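Local coordinates for protein heterodimeric restriction endonuclease R.BspD6I small subunit (Bacillus sp., PDB 2P14) that probably serves as the catalytic subunit of a heterodimeric type IIS restriction endonuclease, cutting DNA in complex with a larger site-specific nickase, at residues P132-Q144 and E175-K186. Residues are numbered along the deposited sequence; the frame is centred on the assembly and turned at random. Where two conformers were deposited one is given.
Sequences PLTVDQFKKLVTQ and EEWLTFIEYNLK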
loop_
_atom_site.group_PDB
_atom_site.type_symbol
_atom_site.label_atom_id
_atom_site.label_comp_id
_atom_site.label_asym_id
_atom_site.label_seq_id
_atom_site.Cartn_x
_atom_site.Cartn_y
_atom_site.Cartn_z
ATOM N N PRO A 132 -4.546 1.134 -5.495
ATOM C CA PRO A 132 -5.315 0.805 -4.290
ATOM C C PRO A 132 -5.609 -0.682 -4.227
ATOM O O PRO A 132 -6.100 -1.248 -5.222
ATOM C CB PRO A 132 -6.639 1.583 -4.488
ATOM C CG PRO A 132 -6.836 1.499 -6.016
ATOM C CD PRO A 132 -5.433 1.504 -6.625
ATOM N N LEU A 133 -5.343 -1.307 -3.076
ATOM C CA LEU A 133 -5.669 -2.709 -2.859
ATOM C C LEU A 133 -6.484 -2.847 -1.588
ATOM O O LEU A 133 -6.208 -2.160 -0.579
ATOM C CB LEU A 133 -4.408 -3.564 -2.727
ATOM C CG LEU A 133 -3.466 -3.684 -3.934
ATOM C CD1 LEU A 133 -2.319 -4.668 -3.635
ATOM C CD2 LEU A 133 -4.203 -4.104 -5.209
ATOM N N THR A 134 -7.451 -3.766 -1.598
ATOM C CA THR A 134 -8.053 -4.170 -0.331
ATOM C C THR A 134 -7.115 -5.133 0.371
ATOM O O THR A 134 -6.222 -5.743 -0.247
ATOM C CB THR A 134 -9.398 -4.867 -0.507
ATOM O OG1 THR A 134 -9.169 -6.112 -1.178
ATOM C CG2 THR A 134 -10.360 -3.971 -1.272
ATOM N N VAL A 135 -7.345 -5.330 1.663
ATOM C CA VAL A 135 -6.558 -6.317 2.394
ATOM C C VAL A 135 -6.652 -7.730 1.767
ATOM O O VAL A 135 -5.644 -8.430 1.644
ATOM C CB VAL A 135 -6.958 -6.327 3.883
ATOM C CG1 VAL A 135 -6.212 -7.439 4.634
ATOM C CG2 VAL A 135 -6.638 -4.975 4.490
ATOM N N ASP A 136 -7.854 -8.112 1.331
ATOM C CA ASP A 136 -8.039 -9.432 0.734
ATOM C C ASP A 136 -7.257 -9.567 -0.575
ATOM O O ASP A 136 -6.645 -10.595 -0.834
ATOM C CB ASP A 136 -9.531 -9.710 0.518
ATOM C CG ASP A 136 -10.300 -9.901 1.839
ATOM O OD1 ASP A 136 -9.700 -10.384 2.836
ATOM O OD2 ASP A 136 -11.522 -9.584 1.876
ATOM N N GLN A 137 -7.223 -8.496 -1.354
ATOM C CA GLN A 137 -6.435 -8.484 -2.587
ATOM C C GLN A 137 -4.937 -8.554 -2.299
ATOM O O GLN A 137 -4.200 -9.266 -2.975
ATOM C CB GLN A 137 -6.742 -7.215 -3.398
ATOM C CG GLN A 137 -8.156 -7.223 -3.981
ATOM C CD GLN A 137 -8.620 -5.866 -4.417
ATOM O OE1 GLN A 137 -7.952 -4.842 -4.206
ATOM N NE2 GLN A 137 -9.802 -5.837 -5.045
ATOM N N PHE A 138 -4.490 -7.806 -1.298
ATOM C CA PHE A 138 -3.082 -7.792 -0.942
ATOM C C PHE A 138 -2.644 -9.171 -0.434
ATOM O O PHE A 138 -1.542 -9.642 -0.781
ATOM C CB PHE A 138 -2.876 -6.710 0.124
ATOM C CG PHE A 138 -1.451 -6.546 0.562
ATOM C CD1 PHE A 138 -0.452 -6.261 -0.375
ATOM C CD2 PHE A 138 -1.109 -6.653 1.924
ATOM C CE1 PHE A 138 0.895 -6.080 0.036
ATOM C CE2 PHE A 138 0.202 -6.478 2.338
ATOM C CZ PHE A 138 1.196 -6.208 1.411
ATOM N N LYS A 139 -3.490 -9.811 0.378
ATOM C CA LYS A 139 -3.147 -11.164 0.848
ATOM C C LYS A 139 -3.009 -12.106 -0.335
ATOM O O LYS A 139 -2.068 -12.913 -0.389
ATOM C CB LYS A 139 -4.217 -11.737 1.750
ATOM C CG LYS A 139 -4.395 -11.108 3.088
ATOM C CD LYS A 139 -5.437 -11.975 3.751
ATOM C CE LYS A 139 -5.761 -11.535 5.118
ATOM N NZ LYS A 139 -6.731 -12.500 5.740
ATOM N N LYS A 140 -3.953 -12.026 -1.277
ATOM C CA LYS A 140 -3.888 -12.858 -2.491
ATOM C C LYS A 140 -2.578 -12.616 -3.238
ATOM O O LYS A 140 -1.886 -13.575 -3.581
ATOM C CB LYS A 140 -5.096 -12.642 -3.414
ATOM C CG LYS A 140 -6.254 -13.537 -3.120
ATOM C CD LYS A 140 -7.115 -13.710 -4.372
ATOM C CE LYS A 140 -7.915 -15.022 -4.370
ATOM N NZ LYS A 140 -9.263 -14.826 -3.757
ATOM N N LEU A 141 -2.201 -11.349 -3.427
ATOM C CA LEU A 141 -0.967 -10.974 -4.088
ATOM C C LEU A 141 0.263 -11.559 -3.397
ATOM O O LEU A 141 1.139 -12.121 -4.055
ATOM C CB LEU A 141 -0.844 -9.454 -4.217
ATOM C CG LEU A 141 0.468 -8.917 -4.796
ATOM C CD1 LEU A 141 0.754 -9.515 -6.192
ATOM C CD2 LEU A 141 0.424 -7.401 -4.850
ATOM N N VAL A 142 0.321 -11.443 -2.080
ATOM C CA VAL A 142 1.482 -11.961 -1.339
ATOM C C VAL A 142 1.556 -13.491 -1.480
ATOM O O VAL A 142 2.650 -14.030 -1.692
ATOM C CB VAL A 142 1.434 -11.524 0.176
ATOM C CG1 VAL A 142 2.598 -12.179 0.979
ATOM C CG2 VAL A 142 1.526 -10.001 0.299
ATOM N N THR A 143 0.408 -14.162 -1.362
ATOM C CA THR A 143 0.341 -15.631 -1.422
ATOM C C THR A 143 0.695 -16.138 -2.812
ATOM O O THR A 143 1.357 -17.186 -2.955
ATOM C CB THR A 143 -1.038 -16.182 -0.999
ATOM O OG1 THR A 143 -1.408 -15.619 0.260
ATOM C CG2 THR A 143 -0.984 -17.727 -0.857
ATOM N N GLN A 144 0.267 -15.408 -3.836
ATOM C CA GLN A 144 0.623 -15.760 -5.202
ATOM C C GLN A 144 2.135 -15.622 -5.379
ATOM O O GLN A 144 2.778 -16.505 -5.961
ATOM C CB GLN A 144 -0.129 -14.891 -6.211
ATOM C CG GLN A 144 -1.622 -15.202 -6.321
ATOM C CD GLN A 144 -2.369 -14.154 -7.159
ATOM O OE1 GLN A 144 -1.758 -13.374 -7.913
ATOM N NE2 GLN A 144 -3.690 -14.134 -7.031
ATOM N N GLU A 175 -14.676 2.770 -11.837
ATOM C CA GLU A 175 -15.436 1.520 -11.697
ATOM C C GLU A 175 -14.744 0.397 -12.445
ATOM O O GLU A 175 -14.521 -0.674 -11.890
ATOM C CB GLU A 175 -16.870 1.692 -12.218
ATOM C CG GLU A 175 -17.708 2.634 -11.337
ATOM C CD GLU A 175 -17.599 4.108 -11.748
ATOM O OE1 GLU A 175 -16.728 4.459 -12.583
ATOM O OE2 GLU A 175 -18.409 4.920 -11.221
ATOM N N GLU A 176 -14.384 0.643 -13.694
ATOM C CA GLU A 176 -13.696 -0.358 -14.497
ATOM C C GLU A 176 -12.335 -0.731 -13.888
ATOM O O GLU A 176 -11.923 -1.892 -13.906
ATOM C CB GLU A 176 -13.526 0.157 -15.931
ATOM C CG GLU A 176 -12.675 -0.766 -16.811
ATOM C CD GLU A 176 -12.623 -0.381 -18.288
ATOM O OE1 GLU A 176 -13.215 0.651 -18.692
ATOM O OE2 GLU A 176 -11.991 -1.153 -19.055
ATOM N N TRP A 177 -11.639 0.272 -13.360
ATOM C CA TRP A 177 -10.334 0.044 -12.802
ATOM C C TRP A 177 -10.432 -0.868 -11.597
ATOM O O TRP A 177 -9.664 -1.848 -11.472
ATOM C CB TRP A 177 -9.746 1.399 -12.355
ATOM C CG TRP A 177 -8.341 1.368 -11.785
ATOM C CD1 TRP A 177 -7.349 0.436 -12.041
ATOM C CD2 TRP A 177 -7.766 2.338 -10.914
ATOM N NE1 TRP A 177 -6.193 0.792 -11.393
ATOM C CE2 TRP A 177 -6.424 1.954 -10.689
ATOM C CE3 TRP A 177 -8.261 3.513 -10.295
ATOM C CZ2 TRP A 177 -5.555 2.702 -9.877
ATOM C CZ3 TRP A 177 -7.399 4.251 -9.494
ATOM C CH2 TRP A 177 -6.073 3.844 -9.287
ATOM N N LEU A 178 -11.321 -0.526 -10.661
ATOM C CA LEU A 178 -11.416 -1.341 -9.463
ATOM C C LEU A 178 -11.896 -2.773 -9.790
ATOM O O LEU A 178 -11.465 -3.754 -9.159
ATOM C CB LEU A 178 -12.307 -0.694 -8.409
ATOM C CG LEU A 178 -11.861 0.644 -7.806
ATOM C CD1 LEU A 178 -12.850 1.070 -6.679
ATOM C CD2 LEU A 178 -10.378 0.614 -7.309
ATOM N N THR A 179 -12.787 -2.895 -10.771
ATOM C CA THR A 179 -13.194 -4.220 -11.258
ATOM C C THR A 179 -12.011 -5.023 -11.786
ATOM O O THR A 179 -11.860 -6.197 -11.476
ATOM C CB THR A 179 -14.279 -4.099 -12.340
ATOM O OG1 THR A 179 -15.416 -3.412 -11.768
ATOM C CG2 THR A 179 -14.707 -5.500 -12.856
ATOM N N PHE A 180 -11.129 -4.353 -12.511
ATOM C CA PHE A 180 -9.973 -5.046 -13.061
ATOM C C PHE A 180 -9.072 -5.585 -11.959
ATOM O O PHE A 180 -8.551 -6.701 -12.037
ATOM C CB PHE A 180 -9.182 -4.113 -13.979
ATOM C CG PHE A 180 -7.927 -4.721 -14.491
ATOM C CD1 PHE A 180 -7.961 -5.538 -15.623
ATOM C CD2 PHE A 180 -6.695 -4.492 -13.849
ATOM C CE1 PHE A 180 -6.807 -6.135 -16.089
ATOM C CE2 PHE A 180 -5.536 -5.070 -14.330
ATOM C CZ PHE A 180 -5.588 -5.891 -15.455
ATOM N N ILE A 181 -8.853 -4.772 -10.930
ATOM C CA ILE A 181 -7.982 -5.207 -9.836
ATOM C C ILE A 181 -8.550 -6.422 -9.129
ATOM O O ILE A 181 -7.849 -7.436 -8.924
ATOM C CB ILE A 181 -7.744 -4.037 -8.871
ATOM C CG1 ILE A 181 -6.981 -2.931 -9.582
ATOM C CG2 ILE A 181 -6.949 -4.503 -7.645
ATOM C CD1 ILE A 181 -6.806 -1.643 -8.743
ATOM N N GLU A 182 -9.832 -6.335 -8.807
ATOM C CA GLU A 182 -10.523 -7.436 -8.162
ATOM C C GLU A 182 -10.433 -8.681 -9.024
ATOM O O GLU A 182 -10.052 -9.732 -8.520
ATOM C CB GLU A 182 -11.969 -7.056 -7.845
ATOM C CG GLU A 182 -12.765 -8.179 -7.192
ATOM C CD GLU A 182 -12.299 -8.576 -5.787
ATOM O OE1 GLU A 182 -11.540 -7.832 -5.124
ATOM O OE2 GLU A 182 -12.704 -9.667 -5.329
ATOM N N TYR A 183 -10.734 -8.547 -10.317
ATOM C CA TYR A 183 -10.768 -9.698 -11.227
ATOM C C TYR A 183 -9.413 -10.381 -11.293
ATOM O O TYR A 183 -9.325 -11.611 -11.260
ATOM C CB TYR A 183 -11.179 -9.223 -12.609
ATOM C CG TYR A 183 -11.362 -10.359 -13.611
ATOM C CD1 TYR A 183 -12.560 -11.058 -13.654
ATOM C CD2 TYR A 183 -10.366 -10.698 -14.516
ATOM C CE1 TYR A 183 -12.752 -12.093 -14.536
ATOM C CE2 TYR A 183 -10.544 -11.738 -15.413
ATOM C CZ TYR A 183 -11.746 -12.420 -15.420
ATOM O OH TYR A 183 -11.975 -13.447 -16.304
ATOM N N ASN A 184 -8.366 -9.570 -11.418
ATOM C CA ASN A 184 -7.001 -10.098 -11.446
ATOM C C ASN A 184 -6.575 -10.722 -10.123
ATOM O O ASN A 184 -5.896 -11.762 -10.113
ATOM C CB ASN A 184 -6.028 -9.027 -11.903
ATOM C CG ASN A 184 -6.113 -8.768 -13.388
ATOM O OD1 ASN A 184 -7.196 -8.742 -13.968
ATOM N ND2 ASN A 184 -4.956 -8.569 -14.019
ATOM N N LEU A 185 -7.001 -10.138 -9.005
ATOM C CA LEU A 185 -6.662 -10.643 -7.662
ATOM C C LEU A 185 -7.884 -11.267 -6.932
ATOM O O LEU A 185 -8.226 -12.428 -7.180
ATOM C CB LEU A 185 -5.948 -9.563 -6.818
ATOM C CG LEU A 185 -4.693 -8.822 -7.323
ATOM C CD1 LEU A 185 -4.426 -7.618 -6.437
ATOM C CD2 LEU A 185 -3.429 -9.696 -7.399
ATOM N N LYS A 186 -8.545 -10.506 -6.057
ATOM C CA LYS A 186 -9.758 -10.948 -5.347
ATOM C C LYS A 186 -9.683 -10.750 -3.816
ATOM O O LYS A 186 -9.079 -11.516 -3.066
ATOM C CB LYS A 186 -10.136 -12.403 -5.672
ATOM C CG LYS A 186 -11.099 -12.619 -6.830
ATOM C CD LYS A 186 -10.409 -13.290 -7.999
ATOM C CE LYS A 186 -11.220 -14.455 -8.558
ATOM N NZ LYS A 186 -12.046 -14.060 -9.743
HETATM O O HOH W 1 -11.234 -7.565 -2.158
HETATM O O HOH W 2 -10.812 -3.329 -6.463
#
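Pro132 places CG over one face of the Trp177 ring, offset toward the rim, and brings CD to within 3.5 Å of Trp177 CZ2. A compact ring without a flexible tail suits this tight place, while Trp177 NE1 donates to Leu164 O. One turn on from Trp177, Ile181 CG2 meets Leu133 CD2 at 3.7 Å; Leu185 CD1 packs on that same methyl, and its other branch, CD2, faces Leu141 CB. These branched side chains close the apolar side of the contact, where edge strand 130-134 and the helix after it receive the last helix of the chain, and Leu164 of helix 154-165 also covers Leu185.

Gln137 carries the polar centre. With CG anti to its carbonyl carbon (chi1 -69°) and the chain extended beyond, its amide crosses Ile181 and reaches Glu182. Gln137 NE2 donates to Glu182 OE1 at 2.6 Å; the acceptor lies nearly in the amide plane and uses its anti lone pair. Gln137 OE1 accepts from Thr134 N at 2.9 Å, and Thr134 OG1 accepts from Gln137 N, completing a capping box.

Toward solvent the fit loosens: water bridges Thr134 OG1 to Glu182 OE1, and Lys140 NZ makes merely a weak bond of 3.4 Å to Lys186 O. One neutral amide thus closes the capping box of its own helix and donates to a carboxylate of the other, coupling helix start to interhelical packing.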